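Local atomic coordinates of synaptotagmin-1 (Arabidopsis thaliana, PDB entry 7AS6), a protein that binds lipids and helps to maintain plasma membrane integrity in plant cells under freezing and osmotic stress. Residues 9-14 and 59-64; 106-111 and 132-137. All blocks are in the same frame, centred on the assembly; numbering follows the deposited sequence.

Interaction 1 (9-14 and 59-64); sequences IVHVKV and NEEFKF. With EDO (1,2-ethanediol), chain H.
Val12 and Phe62 form the middle pair of an antiparallel ladder in the C2A domain, an eight-stranded C2 beta sandwich, where segments 9-14 and 59-64 are neighbours in one sheet. Their backbones grip closely: Val12 N donates to Phe62 O over 2.7 Å with a nearly straight N-H...O angle of 176°, and Phe62 N returns a bond to Val12 O. At one end the register is interrupted, because Asn59 and Glu60 both face Val14 in a G1 beta bulge, for which Asn59 adopts a positive phi of 55°.

On the Val10, Val12, Val14, Phe62 and Phe64 face, valine methyls meet phenyl rims. Val14 CG2 sits at the edge of the Phe62 ring, near its plane, 3.9 Å from CE2. Val12 CG2 approaches the Phe64 ring in the same way, at CD1; with chi1 at -176° this methyl lies anti to the carbonyl carbon, while CG1 takes the place anti to the backbone N. Val10 CG1 instead packs on Phe64 CB and O. Ile35 of the opposing sheet touches Val14 and both phenylalanines, so this face forms part of the sandwich interior.

The other face is polar and more open. His11 and Lys63 run side by side in the same direction, and Lys63 CG comes obliquely to the imidazole, 3.3 Å from ND1, before the lysine chain bends away. Lys13 and Glu61 meet through their CG methylenes at 3.8 Å, and the Glu61 side chain lies about 3 Å from a bound nickel ion. At the outer edge, Glu60 OE2 bonds to Thr48, while a 1,2-ethanediol, probably from the crystallisation liquor, spans two acceptors: its O2 donates to Glu60 OE1 at 2.7 Å and its O1 to Glu61 O at 2.9 Å.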
loop_
_atom_site.group_PDB
_atom_site.type_symbol
_atom_site.label_atom_id
_atom_site.label_comp_id
_atom_site.label_asym_id
_atom_site.label_seq_id
_atom_site.Cartn_x
_atom_site.Cartn_y
_atom_site.Cartn_z
ATOM N N ILE A 9 -14.394 9.462 -0.543
ATOM C CA ILE A 9 -12.946 9.483 -0.674
ATOM C C ILE A 9 -12.365 8.643 0.450
ATOM O O ILE A 9 -12.765 8.784 1.611
ATOM C CB ILE A 9 -12.399 10.919 -0.633
ATOM C CG1 ILE A 9 -12.916 11.705 -1.838
ATOM C CG2 ILE A 9 -10.882 10.911 -0.622
ATOM C CD1 ILE A 9 -12.645 13.183 -1.746
ATOM N N VAL A 10 -11.446 7.748 0.111
ATOM C CA VAL A 10 -10.755 6.941 1.105
ATOM C C VAL A 10 -9.356 7.510 1.299
ATOM O O VAL A 10 -8.637 7.769 0.325
ATOM C CB VAL A 10 -10.734 5.456 0.708
ATOM C CG1 VAL A 10 -10.102 5.260 -0.659
ATOM C CG2 VAL A 10 -10.018 4.648 1.763
ATOM N N HIS A 11 -8.989 7.750 2.553
ATOM C CA HIS A 11 -7.657 8.215 2.914
ATOM C C HIS A 11 -6.846 7.000 3.334
ATOM O O HIS A 11 -7.235 6.291 4.268
ATOM C CB HIS A 11 -7.715 9.251 4.038
ATOM C CG HIS A 11 -8.480 10.491 3.681
ATOM N ND1 HIS A 11 -7.867 11.658 3.277
ATOM C CD2 HIS A 11 -9.811 10.744 3.664
ATOM C CE1 HIS A 11 -8.785 12.576 3.030
ATOM N NE2 HIS A 11 -9.973 12.044 3.251
ATOM N N VAL A 12 -5.752 6.741 2.609
ATOM C CA VAL A 12 -4.893 5.570 2.794
ATOM C C VAL A 12 -3.570 6.053 3.355
ATOM O O VAL A 12 -2.864 6.846 2.720
ATOM C CB VAL A 12 -4.655 4.812 1.478
ATOM C CG1 VAL A 12 -3.847 3.546 1.749
ATOM C CG2 VAL A 12 -5.963 4.480 0.803
ATOM N N LYS A 13 -3.231 5.594 4.537
ATOM C CA LYS A 13 -1.954 5.931 5.126
ATOM C C LYS A 13 -1.097 4.683 5.045
ATOM O O LYS A 13 -1.524 3.608 5.483
ATOM C CB LYS A 13 -2.105 6.408 6.572
ATOM C CG LYS A 13 -0.820 7.027 7.139
ATOM C CD LYS A 13 -0.980 7.395 8.608
ATOM C CE LYS A 13 -0.326 8.726 8.931
ATOM N NZ LYS A 13 -0.731 9.178 10.299
ATOM N N VAL A 14 0.081 4.810 4.441
ATOM C CA VAL A 14 1.089 3.763 4.522
ATOM C C VAL A 14 1.950 4.069 5.739
ATOM O O VAL A 14 2.719 5.038 5.750
ATOM C CB VAL A 14 1.934 3.671 3.245
ATOM C CG1 VAL A 14 2.990 2.573 3.401
ATOM C CG2 VAL A 14 1.035 3.375 2.052
ATOM N N ASN A 59 4.513 6.683 7.069
ATOM C CA ASN A 59 3.398 7.523 7.510
ATOM C C ASN A 59 2.980 8.492 6.420
ATOM O O ASN A 59 2.773 9.684 6.649
ATOM C CB ASN A 59 3.741 8.266 8.784
ATOM C CG ASN A 59 3.758 7.352 9.950
ATOM O OD1 ASN A 59 2.857 6.529 10.108
ATOM N ND2 ASN A 59 4.812 7.423 10.739
ATOM N N GLU A 60 2.865 7.967 5.214
ATOM C CA GLU A 60 2.592 8.780 4.047
ATOM C C GLU A 60 1.154 8.546 3.630
ATOM O O GLU A 60 0.645 7.417 3.696
ATOM C CB GLU A 60 3.593 8.439 2.931
ATOM C CG GLU A 60 4.897 9.224 3.105
ATOM C CD GLU A 60 6.016 8.804 2.130
ATOM O OE1 GLU A 60 5.709 8.479 0.959
ATOM O OE2 GLU A 60 7.207 8.829 2.538
ATOM N N GLU A 61 0.487 9.613 3.230
ATOM C CA GLU A 61 -0.957 9.587 3.086
ATOM C C GLU A 61 -1.340 9.801 1.632
ATOM O O GLU A 61 -0.773 10.660 0.957
ATOM C CB GLU A 61 -1.615 10.666 3.960
ATOM C CG GLU A 61 -2.097 10.156 5.303
ATOM C CD GLU A 61 -3.513 10.629 5.623
ATOM O OE1 GLU A 61 -3.845 11.786 5.261
ATOM O OE2 GLU A 61 -4.299 9.841 6.220
ATOM N N PHE A 62 -2.323 9.033 1.172
ATOM C CA PHE A 62 -2.847 9.109 -0.184
ATOM C C PHE A 62 -4.375 9.145 -0.151
ATOM O O PHE A 62 -4.992 8.567 0.745
ATOM C CB PHE A 62 -2.383 7.918 -0.992
ATOM C CG PHE A 62 -0.907 7.709 -0.935
ATOM C CD1 PHE A 62 -0.084 8.368 -1.813
ATOM C CD2 PHE A 62 -0.349 6.883 0.025
ATOM C CE1 PHE A 62 1.280 8.196 -1.763
ATOM C CE2 PHE A 62 0.996 6.710 0.092
ATOM C CZ PHE A 62 1.823 7.375 -0.808
ATOM N N LYS A 63 -4.984 9.799 -1.148
ATOM C CA LYS A 63 -6.438 9.858 -1.295
ATOM C C LYS A 63 -6.873 9.242 -2.623
ATOM O O LYS A 63 -6.271 9.514 -3.669
ATOM C CB LYS A 63 -6.951 11.300 -1.235
ATOM C CG LYS A 63 -6.924 11.951 0.132
ATOM C CD LYS A 63 -6.710 13.467 0.009
ATOM C CE LYS A 63 -7.468 14.054 -1.182
ATOM N NZ LYS A 63 -6.806 15.283 -1.715
ATOM N N PHE A 64 -7.932 8.431 -2.580
ATOM C CA PHE A 64 -8.552 7.848 -3.766
ATOM C C PHE A 64 -10.045 8.153 -3.778
ATOM O O PHE A 64 -10.701 8.099 -2.732
ATOM C CB PHE A 64 -8.371 6.339 -3.812
ATOM C CG PHE A 64 -6.943 5.901 -3.972
ATOM C CD1 PHE A 64 -6.131 5.700 -2.861
ATOM C CD2 PHE A 64 -6.412 5.677 -5.235
ATOM C CE1 PHE A 64 -4.804 5.285 -3.012
ATOM C CE2 PHE A 64 -5.087 5.258 -5.396
ATOM C CZ PHE A 64 -4.290 5.064 -4.285
HETATM C C1 EDO H . 2.422 11.459 -1.017
HETATM O O1 EDO H . 1.458 12.170 -0.231
HETATM C C2 EDO H . 3.234 10.555 -0.093
HETATM O O2 EDO H . 4.381 10.035 -0.795
#

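Interaction 2 (106-111 and 132-137); sequences KAFTLE and LEVELL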
loop_
_atom_site.group_PDB
_atom_site.type_symbol
_atom_site.label_atom_id
_atom_site.label_comp_id
_atom_site.label_asym_id
_atom_site.label_seq_id
_atom_site.Cartn_x
_atom_site.Cartn_y
_atom_site.Cartn_z
ATOM N N LYS A 106 -9.088 3.024 10.670
ATOM C CA LYS A 106 -9.011 1.584 10.863
ATOM C C LYS A 106 -7.671 1.098 10.328
ATOM O O LYS A 106 -7.350 1.316 9.156
ATOM C CB LYS A 106 -10.176 0.865 10.180
ATOM C CG LYS A 106 -10.279 -0.623 10.533
ATOM C CD LYS A 106 -11.673 -1.185 10.238
ATOM C CE LYS A 106 -11.688 -2.711 10.318
ATOM N NZ LYS A 106 -12.907 -3.316 9.697
ATOM N N ALA A 107 -6.900 0.447 11.191
ATOM C CA ALA A 107 -5.564 -0.015 10.868
ATOM C C ALA A 107 -5.611 -1.480 10.471
ATOM O O ALA A 107 -6.401 -2.252 11.018
ATOM C CB ALA A 107 -4.630 0.176 12.062
ATOM N N PHE A 108 -4.766 -1.853 9.506
ATOM C CA PHE A 108 -4.666 -3.219 9.015
ATOM C C PHE A 108 -3.203 -3.611 8.938
ATOM O O PHE A 108 -2.337 -2.779 8.653
ATOM C CB PHE A 108 -5.298 -3.385 7.617
ATOM C CG PHE A 108 -6.721 -2.911 7.529
ATOM C CD1 PHE A 108 -7.774 -3.786 7.752
ATOM C CD2 PHE A 108 -7.009 -1.589 7.223
ATOM C CE1 PHE A 108 -9.094 -3.350 7.678
ATOM C CE2 PHE A 108 -8.328 -1.146 7.143
ATOM C CZ PHE A 108 -9.369 -2.028 7.373
ATOM N N THR A 109 -2.931 -4.890 9.176
ATOM C CA THR A 109 -1.606 -5.462 8.943
ATOM C C THR A 109 -1.720 -6.503 7.838
ATOM O O THR A 109 -2.377 -7.533 8.018
ATOM C CB THR A 109 -1.046 -6.090 10.213
ATOM O OG1 THR A 109 -0.951 -5.085 11.232
ATOM C CG2 THR A 109 0.332 -6.672 9.933
ATOM N N LEU A 110 -1.080 -6.238 6.702
ATOM C CA LEU A 110 -1.104 -7.138 5.560
ATOM C C LEU A 110 0.222 -7.874 5.487
ATOM O O LEU A 110 1.288 -7.249 5.469
ATOM C CB LEU A 110 -1.346 -6.371 4.258
ATOM C CG LEU A 110 -2.496 -5.370 4.343
ATOM C CD1 LEU A 110 -2.618 -4.531 3.074
ATOM C CD2 LEU A 110 -3.783 -6.120 4.620
ATOM N N GLU A 111 0.163 -9.197 5.461
ATOM C CA GLU A 111 1.379 -9.964 5.244
ATOM C C GLU A 111 1.724 -9.898 3.766
ATOM O O GLU A 111 0.845 -10.037 2.911
ATOM C CB GLU A 111 1.206 -11.406 5.723
ATOM C CG GLU A 111 1.058 -11.492 7.250
ATOM C CD GLU A 111 1.303 -12.887 7.817
ATOM O OE1 GLU A 111 1.622 -13.810 7.032
ATOM O OE2 GLU A 111 1.175 -13.057 9.053
ATOM N N LEU A 132 3.205 -5.316 6.055
ATOM C CA LEU A 132 2.935 -3.913 5.784
ATOM C C LEU A 132 1.784 -3.465 6.667
ATOM O O LEU A 132 0.775 -4.167 6.765
ATOM C CB LEU A 132 2.571 -3.689 4.322
ATOM C CG LEU A 132 2.426 -2.233 3.898
ATOM C CD1 LEU A 132 3.756 -1.511 3.992
ATOM C CD2 LEU A 132 1.843 -2.113 2.491
ATOM N N GLU A 133 1.936 -2.309 7.318
ATOM C CA GLU A 133 0.888 -1.739 8.171
ATOM C C GLU A 133 0.342 -0.472 7.532
ATOM O O GLU A 133 1.111 0.430 7.173
ATOM C CB GLU A 133 1.411 -1.450 9.578
ATOM C CG GLU A 133 1.978 -2.709 10.233
ATOM C CD GLU A 133 2.254 -2.561 11.715
ATOM O OE1 GLU A 133 2.102 -1.439 12.245
ATOM O OE2 GLU A 133 2.613 -3.580 12.356
ATOM N N VAL A 134 -0.981 -0.422 7.358
ATOM C CA VAL A 134 -1.651 0.679 6.678
ATOM C C VAL A 134 -2.889 1.077 7.482
ATOM O O VAL A 134 -3.327 0.364 8.387
ATOM C CB VAL A 134 -2.055 0.318 5.232
ATOM C CG1 VAL A 134 -0.889 -0.305 4.466
ATOM C CG2 VAL A 134 -3.226 -0.625 5.244
ATOM N N GLU A 135 -3.459 2.232 7.137
ATOM C CA GLU A 135 -4.711 2.710 7.722
ATOM C C GLU A 135 -5.619 3.224 6.624
ATOM O O GLU A 135 -5.154 3.758 5.612
ATOM C CB GLU A 135 -4.531 3.862 8.699
ATOM C CG GLU A 135 -3.869 3.546 10.008
ATOM C CD GLU A 135 -3.751 4.803 10.849
ATOM O OE1 GLU A 135 -4.546 5.748 10.594
ATOM O OE2 GLU A 135 -2.855 4.858 11.729
ATOM N N LEU A 136 -6.913 3.087 6.842
ATOM C CA LEU A 136 -7.902 3.621 5.926
ATOM C C LEU A 136 -8.854 4.508 6.704
ATOM O O LEU A 136 -9.252 4.172 7.822
ATOM C CB LEU A 136 -8.686 2.510 5.231
ATOM C CG LEU A 136 -7.929 1.416 4.487
ATOM C CD1 LEU A 136 -8.931 0.505 3.807
ATOM C CD2 LEU A 136 -6.950 1.990 3.477
ATOM N N LEU A 137 -9.200 5.650 6.117
ATOM C CA LEU A 137 -10.252 6.516 6.639
ATOM C C LEU A 137 -11.191 6.839 5.486
ATOM O O LEU A 137 -10.794 7.510 4.530
ATOM C CB LEU A 137 -9.685 7.793 7.261
ATOM C CG LEU A 137 -10.753 8.815 7.665
ATOM C CD1 LEU A 137 -11.673 8.237 8.732
ATOM C CD2 LEU A 137 -10.123 10.113 8.138
#
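Lys106, Phe108 and Leu110 pair with Leu136, Val134 and Leu132 as hydrogen-bonded antiparallel pairs, the two short segments running at 151° with their axes 4.7 Å apart at closest approach. Each pair exchanges two N-H...O bonds, six in all, among them Leu132 N to Leu110 O at 2.8 Å. Between them, the non-hydrogen-bonded pairs Ala107-Glu135 and Thr109-Glu133 add CA-H...O contacts.

Side-chain contact is concentrated on Phe108. Its CG stands anti to its own carbonyl carbon (chi1 -54°), and the end of the ring comes nearer to the partner strand, crossing the Leu136 side chain at about a right angle. Phe108 CE2 meets Leu136 at the branch point, 3.7 Å from CG, and is almost as close to CD1. Nearer the backbone, Val134 CG2 occupies the crowded position between its backbone N and carbonyl carbon and approaches Phe108 CB at 4.2 Å. Leu95 of the opposing sheet touches Phe108, Val134 and Leu136, and Phe76 touches Leu110, Leu132 and Val134, which places this face against the sandwich interior.

The reverse face carries short or polar groups. Thr109 and Glu133 lie side by side and point the same way, Thr109 OG1 being 3.9 Å from Glu133 CG; the carboxylate end of Glu133 is engaged elsewhere, OE1 forming a salt bridge with Arg16. Ala107 CB rests 4.0 Å from Glu135 CG. Lys106 rises from the interior-facing side but extends away from the partner strand, its NZ bonding to Glu99 O.

An edge strand, 106-111, is thus zipped to the last strand, 131-140, which lies beside strand 8-18 in the place that the first strand holds in type I domains, an order consistent with the type II C2 topology.

Interactions 1 and 2 build opposite flanks of a single four-stranded sheet, each joining an outermost strand to one of the two central ones. Strands 8-18 and 131-140 connect them directly: probable backbone hydrogen bonds link His11 N to Leu137 O and Lys13 N to Glu135 O, while Val12 CG2 packs on Leu136 CD2 on the face turned to the second sheet. Both contacts have an apolar face turned to the second sheet and a more polar face turned outward. Interaction 1 buries more surface and packs two phenyl rings against valines, with a bulge at one end; interaction 2 is regular throughout and relies on one ring against aliphatic side chains.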